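Long-range contacts in hydrolase (Thermus thermophilus, PDB 1UFO), which is probably a hydrolase of the alpha/beta hydrolase fold whose substrate is not established: residues A25-L30 with F108-S113; P45-R50 with L222-G227; G115-H120 with G139-L144; L133-S138 with L176-S181. One frame throughout, in Å; residues are numbered along the deposited sequence.

Contact 1: A25-L30 with F108-S113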
loop_
_atom_site.group_PDB
_atom_site.type_symbol
_atom_site.label_atom_id
_atom_site.label_comp_id
_atom_site.label_asym_id
_atom_site.label_seq_id
_atom_site.Cartn_x
_atom_site.Cartn_y
_atom_site.Cartn_z
ATOM N N ALA A 25 -0.447 6.809 -20.063
ATOM C CA ALA A 25 0.885 6.995 -19.409
ATOM C C ALA A 25 1.835 5.916 -19.859
ATOM O O ALA A 25 1.393 4.876 -20.396
ATOM C CB ALA A 25 0.715 6.854 -17.864
ATOM N N LEU A 26 3.152 6.103 -19.628
ATOM C CA LEU A 26 4.144 5.061 -19.974
ATOM C C LEU A 26 4.650 4.458 -18.674
ATOM O O LEU A 26 4.802 5.170 -17.708
ATOM C CB LEU A 26 5.395 5.725 -20.659
ATOM C CG LEU A 26 5.157 6.256 -22.065
ATOM C CD1 LEU A 26 6.167 7.422 -22.366
ATOM C CD2 LEU A 26 5.308 5.052 -23.016
ATOM N N LEU A 27 4.933 3.166 -18.682
ATOM C CA LEU A 27 5.594 2.552 -17.515
ATOM C C LEU A 27 6.761 1.770 -18.096
ATOM O O LEU A 27 6.573 0.796 -18.823
ATOM C CB LEU A 27 4.663 1.596 -16.750
ATOM C CG LEU A 27 5.277 0.901 -15.545
ATOM C CD1 LEU A 27 5.803 1.977 -14.538
ATOM C CD2 LEU A 27 4.324 -0.032 -14.859
ATOM N N LEU A 28 7.985 2.202 -17.785
ATOM C CA LEU A 28 9.188 1.445 -18.174
ATOM C C LEU A 28 9.479 0.520 -17.016
ATOM O O LEU A 28 9.690 0.998 -15.888
ATOM C CB LEU A 28 10.420 2.404 -18.446
ATOM C CG LEU A 28 11.750 1.655 -18.691
ATOM C CD1 LEU A 28 11.671 0.700 -19.890
ATOM C CD2 LEU A 28 12.892 2.748 -18.960
ATOM N N ALA A 29 9.520 -0.771 -17.295
ATOM C CA ALA A 29 9.736 -1.816 -16.233
ATOM C C ALA A 29 11.076 -2.465 -16.414
ATOM O O ALA A 29 11.426 -2.854 -17.521
ATOM C CB ALA A 29 8.605 -2.868 -16.290
ATOM N N LEU A 30 11.806 -2.611 -15.307
ATOM C CA LEU A 30 13.178 -3.109 -15.237
ATOM C C LEU A 30 13.185 -4.354 -14.395
ATOM O O LEU A 30 12.868 -4.340 -13.205
ATOM C CB LEU A 30 14.124 -2.083 -14.591
ATOM C CG LEU A 30 13.993 -0.707 -15.280
ATOM C CD1 LEU A 30 14.954 0.290 -14.533
ATOM C CD2 LEU A 30 14.397 -0.730 -16.806
ATOM N N PHE A 108 6.470 6.731 -15.931
ATOM C CA PHE A 108 6.719 6.155 -14.603
ATOM C C PHE A 108 7.707 5.038 -14.748
ATOM O O PHE A 108 7.877 4.482 -15.844
ATOM C CB PHE A 108 5.435 5.558 -14.045
ATOM C CG PHE A 108 4.381 6.551 -13.806
ATOM C CD1 PHE A 108 3.462 6.895 -14.794
ATOM C CD2 PHE A 108 4.294 7.141 -12.564
ATOM C CE1 PHE A 108 2.437 7.852 -14.524
ATOM C CE2 PHE A 108 3.282 8.091 -12.253
ATOM C CZ PHE A 108 2.349 8.453 -13.218
ATOM N N LEU A 109 8.407 4.727 -13.658
ATOM C CA LEU A 109 9.329 3.565 -13.695
ATOM C C LEU A 109 8.851 2.474 -12.708
ATOM O O LEU A 109 8.286 2.807 -11.640
ATOM C CB LEU A 109 10.711 3.949 -13.206
ATOM C CG LEU A 109 11.474 5.013 -13.909
ATOM C CD1 LEU A 109 12.882 5.143 -13.130
ATOM C CD2 LEU A 109 11.749 4.571 -15.381
ATOM N N ALA A 110 9.106 1.212 -13.044
ATOM C CA ALA A 110 8.865 0.108 -12.089
ATOM C C ALA A 110 10.109 -0.734 -12.174
ATOM O O ALA A 110 10.649 -0.922 -13.258
ATOM C CB ALA A 110 7.647 -0.684 -12.449
ATOM N N GLY A 111 10.648 -1.172 -11.023
ATOM C CA GLY A 111 11.796 -2.065 -11.096
ATOM C C GLY A 111 11.550 -3.211 -10.119
ATOM O O GLY A 111 10.960 -2.956 -9.059
ATOM N N GLY A 112 12.000 -4.430 -10.446
ATOM C CA GLY A 112 11.881 -5.563 -9.521
ATOM C C GLY A 112 13.254 -6.062 -9.124
ATOM O O GLY A 112 14.081 -6.325 -9.978
ATOM N N SER A 113 13.533 -6.076 -7.815
ATOM C CA SER A 113 14.819 -6.573 -7.274
ATOM C C SER A 113 15.970 -5.725 -7.870
ATOM O O SER A 113 16.072 -4.526 -7.587
ATOM C CB SER A 113 14.886 -8.100 -7.558
ATOM O OG SER A 113 15.909 -8.701 -6.799
#

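Contact 2: P45-R50 with L222-G227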
loop_
_atom_site.group_PDB
_atom_site.type_symbol
_atom_site.label_atom_id
_atom_site.label_comp_id
_atom_site.label_asym_id
_atom_site.label_seq_id
_atom_site.Cartn_x
_atom_site.Cartn_y
_atom_site.Cartn_z
ATOM N N PRO A 45 -0.020 -7.613 -14.169
ATOM C CA PRO A 45 -1.356 -7.814 -14.753
ATOM C C PRO A 45 -2.271 -6.601 -14.518
ATOM O O PRO A 45 -2.224 -5.947 -13.477
ATOM C CB PRO A 45 -1.842 -9.086 -14.032
ATOM C CG PRO A 45 -1.289 -8.915 -12.636
ATOM C CD PRO A 45 0.169 -8.477 -12.981
ATOM N N GLY A 46 -3.117 -6.312 -15.520
ATOM C CA GLY A 46 -4.058 -5.224 -15.445
ATOM C C GLY A 46 -3.571 -3.802 -15.730
ATOM O O GLY A 46 -4.375 -2.887 -15.854
ATOM N N TYR A 47 -2.267 -3.633 -15.839
ATOM C CA TYR A 47 -1.717 -2.310 -16.012
ATOM C C TYR A 47 -2.018 -1.787 -17.431
ATOM O O TYR A 47 -2.508 -0.676 -17.539
ATOM C CB TYR A 47 -0.203 -2.320 -15.776
ATOM C CG TYR A 47 0.251 -2.300 -14.328
ATOM C CD1 TYR A 47 1.158 -1.353 -13.938
ATOM C CD2 TYR A 47 -0.180 -3.246 -13.410
ATOM C CE1 TYR A 47 1.673 -1.296 -12.586
ATOM C CE2 TYR A 47 0.322 -3.251 -12.082
ATOM C CZ TYR A 47 1.248 -2.255 -11.717
ATOM O OH TYR A 47 1.748 -2.240 -10.439
ATOM N N ALA A 48 -1.785 -2.632 -18.428
ATOM C CA ALA A 48 -2.069 -2.187 -19.803
ATOM C C ALA A 48 -3.555 -1.981 -19.981
ATOM O O ALA A 48 -4.003 -0.970 -20.603
ATOM C CB ALA A 48 -1.475 -3.170 -20.774
ATOM N N GLU A 49 -4.345 -2.876 -19.372
ATOM C CA GLU A 49 -5.812 -2.728 -19.481
ATOM C C GLU A 49 -6.366 -1.452 -18.878
ATOM O O GLU A 49 -7.473 -0.971 -19.224
ATOM C CB GLU A 49 -6.465 -3.975 -18.840
ATOM C CG GLU A 49 -6.128 -5.235 -19.511
ATOM C CD GLU A 49 -4.768 -5.842 -19.175
ATOM O OE1 GLU A 49 -3.993 -5.276 -18.388
ATOM O OE2 GLU A 49 -4.465 -6.909 -19.722
ATOM N N ARG A 50 -5.619 -0.827 -17.961
ATOM C CA ARG A 50 -5.991 0.393 -17.292
ATOM C C ARG A 50 -5.446 1.594 -18.082
ATOM O O ARG A 50 -5.710 2.751 -17.749
ATOM C CB ARG A 50 -5.391 0.325 -15.887
ATOM C CG ARG A 50 -5.880 1.198 -14.845
ATOM C CD ARG A 50 -7.293 0.760 -14.422
ATOM N NE ARG A 50 -7.391 -0.390 -13.529
ATOM C CZ ARG A 50 -7.390 -0.357 -12.184
ATOM N NH1 ARG A 50 -7.257 0.782 -11.493
ATOM N NH2 ARG A 50 -7.660 -1.478 -11.511
ATOM N N LEU A 222 -1.039 -9.054 -5.427
ATOM C CA LEU A 222 -1.519 -7.958 -4.544
ATOM C C LEU A 222 -0.548 -6.735 -4.622
ATOM O O LEU A 222 -0.989 -5.590 -4.690
ATOM C CB LEU A 222 -1.636 -8.419 -3.083
ATOM C CG LEU A 222 -2.119 -7.313 -2.133
ATOM C CD1 LEU A 222 -3.489 -6.696 -2.506
ATOM C CD2 LEU A 222 -2.203 -7.895 -0.708
HETATM N N MSE A 223 0.763 -6.982 -4.616
HETATM C CA MSE A 223 1.716 -5.886 -4.801
HETATM C C MSE A 223 1.450 -5.192 -6.131
HETATM O O MSE A 223 1.469 -3.987 -6.200
HETATM C CB MSE A 223 3.145 -6.461 -4.797
HETATM C CG MSE A 223 3.721 -6.821 -3.412
HETATM SE SE MSE A 223 5.426 -7.620 -3.678
HETATM C CE MSE A 223 5.466 -8.706 -2.024
ATOM N N ALA A 224 1.209 -5.941 -7.199
ATOM C CA ALA A 224 0.996 -5.253 -8.459
ATOM C C ALA A 224 -0.198 -4.364 -8.412
ATOM O O ALA A 224 -0.183 -3.273 -8.946
ATOM C CB ALA A 224 0.853 -6.321 -9.580
ATOM N N ARG A 225 -1.299 -4.854 -7.809
ATOM C CA ARG A 225 -2.527 -4.089 -7.724
ATOM C C ARG A 225 -2.331 -2.797 -6.887
ATOM O O ARG A 225 -2.794 -1.719 -7.282
ATOM C CB ARG A 225 -3.631 -4.995 -7.129
ATOM C CG ARG A 225 -5.046 -4.283 -7.017
ATOM C CD ARG A 225 -5.514 -3.989 -8.424
ATOM N NE ARG A 225 -6.958 -3.717 -8.692
ATOM C CZ ARG A 225 -7.920 -4.632 -8.936
ATOM N NH1 ARG A 225 -9.123 -4.174 -9.202
ATOM N NH2 ARG A 225 -7.738 -5.953 -8.916
ATOM N N VAL A 226 -1.558 -2.888 -5.793
ATOM C CA VAL A 226 -1.317 -1.679 -4.994
ATOM C C VAL A 226 -0.426 -0.676 -5.768
ATOM O O VAL A 226 -0.600 0.535 -5.718
ATOM C CB VAL A 226 -0.675 -2.069 -3.643
ATOM C CG1 VAL A 226 -0.197 -0.845 -2.913
ATOM C CG2 VAL A 226 -1.735 -2.794 -2.821
ATOM N N GLY A 227 0.537 -1.213 -6.523
ATOM C CA GLY A 227 1.422 -0.347 -7.273
ATOM C C GLY A 227 0.631 0.399 -8.366
ATOM O O GLY A 227 0.962 1.555 -8.631
HETATM O O HOH W 1 -7.793 -1.239 -8.678
#

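Contact 3: G115-H120 with G139-L144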
loop_
_atom_site.group_PDB
_atom_site.type_symbol
_atom_site.label_atom_id
_atom_site.label_comp_id
_atom_site.label_asym_id
_atom_site.label_seq_id
_atom_site.Cartn_x
_atom_site.Cartn_y
_atom_site.Cartn_z
ATOM N N GLY A 115 16.296 -4.505 -10.623
ATOM C CA GLY A 115 15.668 -3.397 -11.365
ATOM C C GLY A 115 15.195 -2.250 -10.438
ATOM O O GLY A 115 15.205 -1.099 -10.856
ATOM N N ALA A 116 14.851 -2.588 -9.178
ATOM C CA ALA A 116 14.448 -1.558 -8.216
ATOM C C ALA A 116 15.698 -0.755 -7.842
ATOM O O ALA A 116 15.647 0.492 -7.672
ATOM C CB ALA A 116 13.847 -2.221 -6.974
ATOM N N PHE A 117 16.851 -1.451 -7.728
ATOM C CA PHE A 117 18.081 -0.734 -7.404
ATOM C C PHE A 117 18.459 0.182 -8.568
ATOM O O PHE A 117 18.935 1.291 -8.345
ATOM C CB PHE A 117 19.223 -1.765 -7.144
ATOM C CG PHE A 117 20.513 -1.098 -6.783
ATOM C CD1 PHE A 117 20.686 -0.542 -5.508
ATOM C CD2 PHE A 117 21.565 -1.027 -7.720
ATOM C CE1 PHE A 117 21.875 0.084 -5.160
ATOM C CE2 PHE A 117 22.775 -0.430 -7.371
ATOM C CZ PHE A 117 22.926 0.139 -6.083
ATOM N N VAL A 118 18.257 -0.305 -9.808
ATOM C CA VAL A 118 18.537 0.532 -10.980
ATOM C C VAL A 118 17.644 1.770 -10.946
ATOM O O VAL A 118 18.088 2.844 -11.309
ATOM C CB VAL A 118 18.319 -0.281 -12.267
ATOM C CG1 VAL A 118 18.473 0.669 -13.561
ATOM C CG2 VAL A 118 19.394 -1.349 -12.322
ATOM N N ALA A 119 16.360 1.615 -10.589
ATOM C CA ALA A 119 15.465 2.790 -10.466
ATOM C C ALA A 119 16.100 3.800 -9.482
ATOM O O ALA A 119 16.061 5.034 -9.729
ATOM C CB ALA A 119 14.051 2.300 -9.988
ATOM N N HIS A 120 16.637 3.308 -8.367
ATOM C CA HIS A 120 17.317 4.191 -7.416
ATOM C C HIS A 120 18.540 4.885 -8.039
ATOM O O HIS A 120 18.713 6.101 -7.853
ATOM C CB HIS A 120 17.697 3.371 -6.191
ATOM C CG HIS A 120 16.596 3.300 -5.192
ATOM N ND1 HIS A 120 16.347 4.303 -4.272
ATOM C CD2 HIS A 120 15.684 2.312 -4.933
ATOM C CE1 HIS A 120 15.346 3.926 -3.489
ATOM N NE2 HIS A 120 14.921 2.724 -3.867
ATOM N N GLY A 139 17.536 0.462 -2.113
ATOM C CA GLY A 139 18.376 1.546 -2.617
ATOM C C GLY A 139 19.858 1.420 -2.222
ATOM O O GLY A 139 20.640 2.317 -2.503
ATOM N N PHE A 140 20.193 0.340 -1.546
ATOM C CA PHE A 140 21.537 0.021 -1.201
ATOM C C PHE A 140 21.889 -1.269 -1.880
ATOM O O PHE A 140 21.051 -2.157 -2.035
ATOM C CB PHE A 140 21.715 -0.222 0.307
ATOM C CG PHE A 140 21.604 1.026 1.139
ATOM C CD1 PHE A 140 20.358 1.553 1.541
ATOM C CD2 PHE A 140 22.759 1.703 1.490
ATOM C CE1 PHE A 140 20.309 2.766 2.278
ATOM C CE2 PHE A 140 22.715 2.890 2.218
ATOM C CZ PHE A 140 21.513 3.435 2.614
ATOM N N PRO A 141 23.179 -1.423 -2.270
ATOM C CA PRO A 141 23.616 -2.670 -2.900
ATOM C C PRO A 141 23.670 -3.742 -1.820
ATOM O O PRO A 141 23.682 -3.429 -0.638
ATOM C CB PRO A 141 25.000 -2.360 -3.451
ATOM C CG PRO A 141 25.527 -1.348 -2.450
ATOM C CD PRO A 141 24.277 -0.445 -2.153
HETATM N N MSE A 142 23.569 -4.977 -2.259
HETATM C CA MSE A 142 23.567 -6.065 -1.299
HETATM C C MSE A 142 24.751 -6.074 -0.386
HETATM O O MSE A 142 25.842 -5.604 -0.674
HETATM C CB MSE A 142 23.483 -7.414 -2.036
HETATM C CG MSE A 142 24.777 -7.772 -2.807
HETATM SE SE MSE A 142 24.603 -9.469 -3.744
HETATM C CE MSE A 142 24.028 -8.822 -5.388
ATOM N N LYS A 143 24.528 -6.646 0.781
ATOM C CA LYS A 143 25.632 -6.801 1.709
ATOM C C LYS A 143 26.687 -7.630 0.986
ATOM O O LYS A 143 26.368 -8.652 0.407
ATOM C CB LYS A 143 25.078 -7.515 2.944
ATOM C CG LYS A 143 23.671 -6.972 3.209
ATOM C CD LYS A 143 23.149 -7.112 4.641
ATOM C CE LYS A 143 21.584 -7.256 4.625
ATOM N NZ LYS A 143 21.191 -8.509 3.982
ATOM N N LEU A 144 27.956 -7.222 1.091
ATOM C CA LEU A 144 29.044 -7.897 0.391
ATOM C C LEU A 144 29.410 -9.219 1.036
ATOM O O LEU A 144 29.935 -9.228 2.137
ATOM C CB LEU A 144 30.276 -6.977 0.340
ATOM C CG LEU A 144 31.209 -7.380 -0.788
ATOM C CD1 LEU A 144 30.631 -7.002 -2.113
ATOM C CD2 LEU A 144 32.587 -6.659 -0.595
#

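Contact 4: L133-S138 with L176-S181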
loop_
_atom_site.group_PDB
_atom_site.type_symbol
_atom_site.label_atom_id
_atom_site.label_comp_id
_atom_site.label_asym_id
_atom_site.label_seq_id
_atom_site.Cartn_x
_atom_site.Cartn_y
_atom_site.Cartn_z
ATOM N N LEU A 133 7.863 2.691 -8.903
ATOM C CA LEU A 133 7.497 1.532 -8.065
ATOM C C LEU A 133 8.775 0.705 -7.919
ATOM O O LEU A 133 9.408 0.315 -8.889
ATOM C CB LEU A 133 6.432 0.634 -8.748
ATOM C CG LEU A 133 5.161 1.398 -9.152
ATOM C CD1 LEU A 133 4.215 0.363 -9.812
ATOM C CD2 LEU A 133 4.428 1.941 -7.902
ATOM N N ALA A 134 9.181 0.443 -6.665
ATOM C CA ALA A 134 10.363 -0.362 -6.396
ATOM C C ALA A 134 9.845 -1.622 -5.699
ATOM O O ALA A 134 9.507 -1.630 -4.506
ATOM C CB ALA A 134 11.332 0.449 -5.448
ATOM N N PHE A 135 9.780 -2.711 -6.498
ATOM C CA PHE A 135 9.281 -3.955 -5.983
ATOM C C PHE A 135 10.435 -4.832 -5.485
ATOM O O PHE A 135 11.465 -4.901 -6.125
ATOM C CB PHE A 135 8.626 -4.758 -7.091
ATOM C CG PHE A 135 7.360 -4.184 -7.612
ATOM C CD1 PHE A 135 7.356 -3.370 -8.766
ATOM C CD2 PHE A 135 6.111 -4.517 -7.017
ATOM C CE1 PHE A 135 6.162 -2.913 -9.311
ATOM C CE2 PHE A 135 4.924 -4.067 -7.554
ATOM C CZ PHE A 135 4.923 -3.252 -8.721
ATOM N N ILE A 136 10.222 -5.445 -4.322
ATOM C CA ILE A 136 11.157 -6.422 -3.725
ATOM C C ILE A 136 12.640 -6.051 -3.837
ATOM O O ILE A 136 13.494 -6.857 -4.185
ATOM C CB ILE A 136 10.859 -7.881 -4.300
ATOM C CG1 ILE A 136 11.238 -8.007 -5.801
ATOM C CG2 ILE A 136 9.339 -8.191 -4.036
ATOM C CD1 ILE A 136 10.910 -9.526 -6.266
ATOM N N GLY A 137 12.920 -4.815 -3.459
ATOM C CA GLY A 137 14.263 -4.301 -3.618
ATOM C C GLY A 137 14.708 -3.292 -2.597
ATOM O O GLY A 137 14.083 -3.123 -1.549
ATOM N N SER A 138 15.776 -2.583 -2.964
ATOM C CA SER A 138 16.431 -1.668 -2.044
ATOM C C SER A 138 17.287 -0.658 -2.787
ATOM O O SER A 138 17.655 -0.887 -3.971
ATOM C CB SER A 138 17.309 -2.531 -1.131
ATOM O OG SER A 138 18.198 -1.738 -0.336
ATOM N N LEU A 176 7.325 4.381 -4.251
ATOM C CA LEU A 176 6.670 3.371 -3.387
ATOM C C LEU A 176 7.491 2.103 -3.378
ATOM O O LEU A 176 7.786 1.589 -4.452
ATOM C CB LEU A 176 5.238 3.008 -3.911
ATOM C CG LEU A 176 4.622 1.785 -3.294
ATOM C CD1 LEU A 176 4.443 2.122 -1.770
ATOM C CD2 LEU A 176 3.269 1.521 -3.951
ATOM N N HIS A 177 7.899 1.641 -2.196
ATOM C CA HIS A 177 8.625 0.365 -2.093
ATOM C C HIS A 177 7.560 -0.677 -1.709
ATOM O O HIS A 177 6.761 -0.465 -0.792
ATOM C CB HIS A 177 9.725 0.406 -1.023
ATOM C CG HIS A 177 11.092 0.579 -1.564
ATOM N ND1 HIS A 177 11.862 -0.497 -1.986
ATOM C CD2 HIS A 177 11.843 1.697 -1.831
ATOM C CE1 HIS A 177 13.020 -0.040 -2.469
ATOM N NE2 HIS A 177 13.015 1.285 -2.393
ATOM N N LEU A 178 7.516 -1.794 -2.455
ATOM C CA LEU A 178 6.542 -2.854 -2.174
ATOM C C LEU A 178 7.403 -4.070 -1.811
ATOM O O LEU A 178 8.357 -4.410 -2.537
ATOM C CB LEU A 178 5.686 -3.188 -3.431
ATOM C CG LEU A 178 4.957 -1.920 -3.902
ATOM C CD1 LEU A 178 5.686 -1.240 -5.106
ATOM C CD2 LEU A 178 3.517 -2.356 -4.359
ATOM N N HIS A 179 7.103 -4.725 -0.681
ATOM C CA HIS A 179 7.976 -5.813 -0.221
ATOM C C HIS A 179 7.203 -6.898 0.504
ATOM O O HIS A 179 6.078 -6.690 0.932
ATOM C CB HIS A 179 8.932 -5.218 0.828
ATOM C CG HIS A 179 10.345 -5.693 0.737
ATOM N ND1 HIS A 179 11.259 -5.098 -0.124
ATOM C CD2 HIS A 179 11.022 -6.693 1.376
ATOM C CE1 HIS A 179 12.428 -5.713 -0.029
ATOM N NE2 HIS A 179 12.316 -6.690 0.882
ATOM N N GLY A 180 7.852 -8.063 0.597
ATOM C CA GLY A 180 7.256 -9.183 1.347
ATOM C C GLY A 180 7.996 -9.285 2.667
ATOM O O GLY A 180 9.221 -9.212 2.734
ATOM N N SER A 181 7.270 -9.508 3.757
ATOM C CA SER A 181 7.961 -9.541 5.055
ATOM C C SER A 181 8.973 -10.662 5.240
ATOM O O SER A 181 9.893 -10.505 6.093
ATOM C CB SER A 181 6.921 -9.595 6.192
ATOM O OG SER A 181 6.252 -10.861 6.204
HETATM O O HOH W 2 10.907 -3.118 -1.983
#

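Contact 1: A25-L30 with F108-S113
The ring of F108 presents its rim to the strand formed by A25-L30. L26 O lies in the ring plane, 3.6 Å from F108 CD1, and farther round the edge A25 CB sits 3.9 Å from F108 CE1. CG stands beside the backbone N (chi1 -64°), which keeps the ring close to the same L26 carbonyl that accepts the bond from F108 N at 2.9 Å. L27 comes to the base of this ring: its CD1 touches F108 CB at 3.6 Å and continues to A110 CB at 3.9 Å. With an alanine here, A25 CB would probably lose its aromatic neighbour and a gap would open against helix 221-236. On the reverse face, L28 and L109 lie side by side and point the same way, L28 CB meeting L109 CD2 at 4.0 Å. The two strands run parallel, joined by five backbone hydrogen bonds, donated in turn by one strand and the other; in the last, G112 N points almost straight down the L30 carbonyl. A29 CA also approaches A110 O at 3.2 Å in a CA-H...O contact. Strand 25-30 sits between strands 52-56 and 107-112 in the central, mostly parallel sheet of the alpha/beta hydrolase fold. L231 and L235 of helix 221-236 cover the side of L27 and F108, while F88, A92 and A96 of helix 77-103 cover the side of L28 and L30.

Contact 2: P45-R50 with L222-G227
Y47 reaches from its turn to the helix of L222-G227 and ends on the carbonyl of A224. From CB, CG stands beside the backbone N (chi1 -80°), which brings the end of the ring nearer to the helix. One ortho carbon, CD1, packs on CD2 of L27, while at the other edge P45 O lies in the ring plane. Next along that edge, CE2 meets A224 CB at 4.0 Å and passes A224 O at 3.2 Å. At the tip, OH donates to A224 O over 2.7 Å, in the carbonyl plane and on a lone pair (C=O...donor angle 127°), and also rests 3.5 Å from G227 C. A phenylalanine in its place would keep the ring but is likely to leave A224 O without this hydroxyl donor. P45 CD closes on the methyl of A224 from beside the tyrosine, at 4.1 Å. Nearer the surface, the guanidinium groups of R50 and R225 stand with their planes 79° apart and share one water, which accepts from R50 NH2 at 2.8 Å and from R225 NE at 2.6 Å. Each arginine has a carboxylate partner that probably offsets the like charge: R50 pairs with E232, and R225 with E236 of the second subunit. The arrangement ties the loop between helix 37-42 and strand 52-56 to the C-terminal helix, which flanks the central sheet of this alpha/beta hydrolase fold and here also lies at the dimer interface.

Contact 3: G115-H120 with G139-L144
H120 and G139 meet through a CH-pi contact. The alpha carbon of G139 stands over the centre of the imidazole, 3.6 Å from the H120 ring centroid and only 10° off the ring normal. So close an approach suits glycine, since a CB on G139 would fall about 3.0 Å from H120 ND1, a clash. Apolar and van der Waals contacts are made by F117, whose CG is anti to the backbone N (chi1 -179°), a torsion that swings the ring from helix 115-120 out to the chain at F140 and P141. There F117 CE1 lies 3.5 Å from F140 C and 3.5 Å from P141 N, and it reaches P141 CD at 3.9 Å, the two side chains meeting at a slant. F140 N lies in the plane of the phenyl ring, beyond its edge, and Y82 meets the same ring edge-to-face. Hydrogen bonds do not cross between the two segments, and the polar groups turn to other partners. H120 uses ND1 for the hydroxyl of Y170 and NE2 for H177 NE2, so both imidazole nitrogens are engaged and the ring's rotation is fixed beneath the glycine. G139 N pairs with T194 OG1, and P141 O with R190. The helix here continues from the probable nucleophile elbow of an alpha/beta hydrolase fold, and the contact packs it against the loop that leaves the C-terminal end of the next strand, 132-135.

Contact 4: L133-S138 with L176-S181
L178 O, at the end of the paired strands, accepts the backbone bond of I136 N at 2.8 Å and lies 2.9 Å from a bound water. These are neighbouring parallel strands of a beta-alpha-beta unit, strand 132-135, helix 153-160 and strand 175-180, in the alpha/beta hydrolase sheet. The same water stitches the strand ends together: G137 N donates to it at 3.0 Å, while H177 ND1 (2.8 Å) and H179 ND1 (2.7 Å) hydrogen-bond to it, the water lying in the plane of each imidazole. It thus holds both rings at their ND1 edges; H179 NE2 goes to V186 O, and H177 NE2 is taken up by H120. Farther back, A134 N points almost straight at L176 O, with an N-H...O angle of 176°, and A134 O in turn accepts from L178 N. The methyl of A134 sits over the centre of the H177 ring, its CB 3.5 Å from H177 CE1, a CH-pi contact on the side facing helix 188-198. On the other side of the sheet, F135 and L178 lie alongside one another. F135 CG stands beside the backbone N (chi1 -69°), which turns a ring face to the leucine. L133 CD2 also meets L176 CD2, at 4.1 Å, near F230 of helix 221-236. L178 CD1 rides over the F135 ring, offset toward its rim and 3.8 Å from F135 CE2.

In the fold
Contacts 1 and 4 belong to one sheet, in which strands 107-112 and 132-135 are neighbours: L109 O lies 2.8 Å from L133 N and G111 O 2.8 Å from F135 N. Contact 2 lies on the helix 221-236 side of this sheet, M223 CE reaching H179 C of contact 4 at 3.6 Å. Contact 3 is across the chain's centre, its centre about 23 Å from that of contact 2, and packs on contact 4 through F117 CD1 and S138 O, 3.4 Å apart. Contact 1 ends at S113, probably the nucleophile of a triad with H217 and D183. I136 CG1 of contact 4 lies 3.6 Å from S113 N, beside this presumed active site.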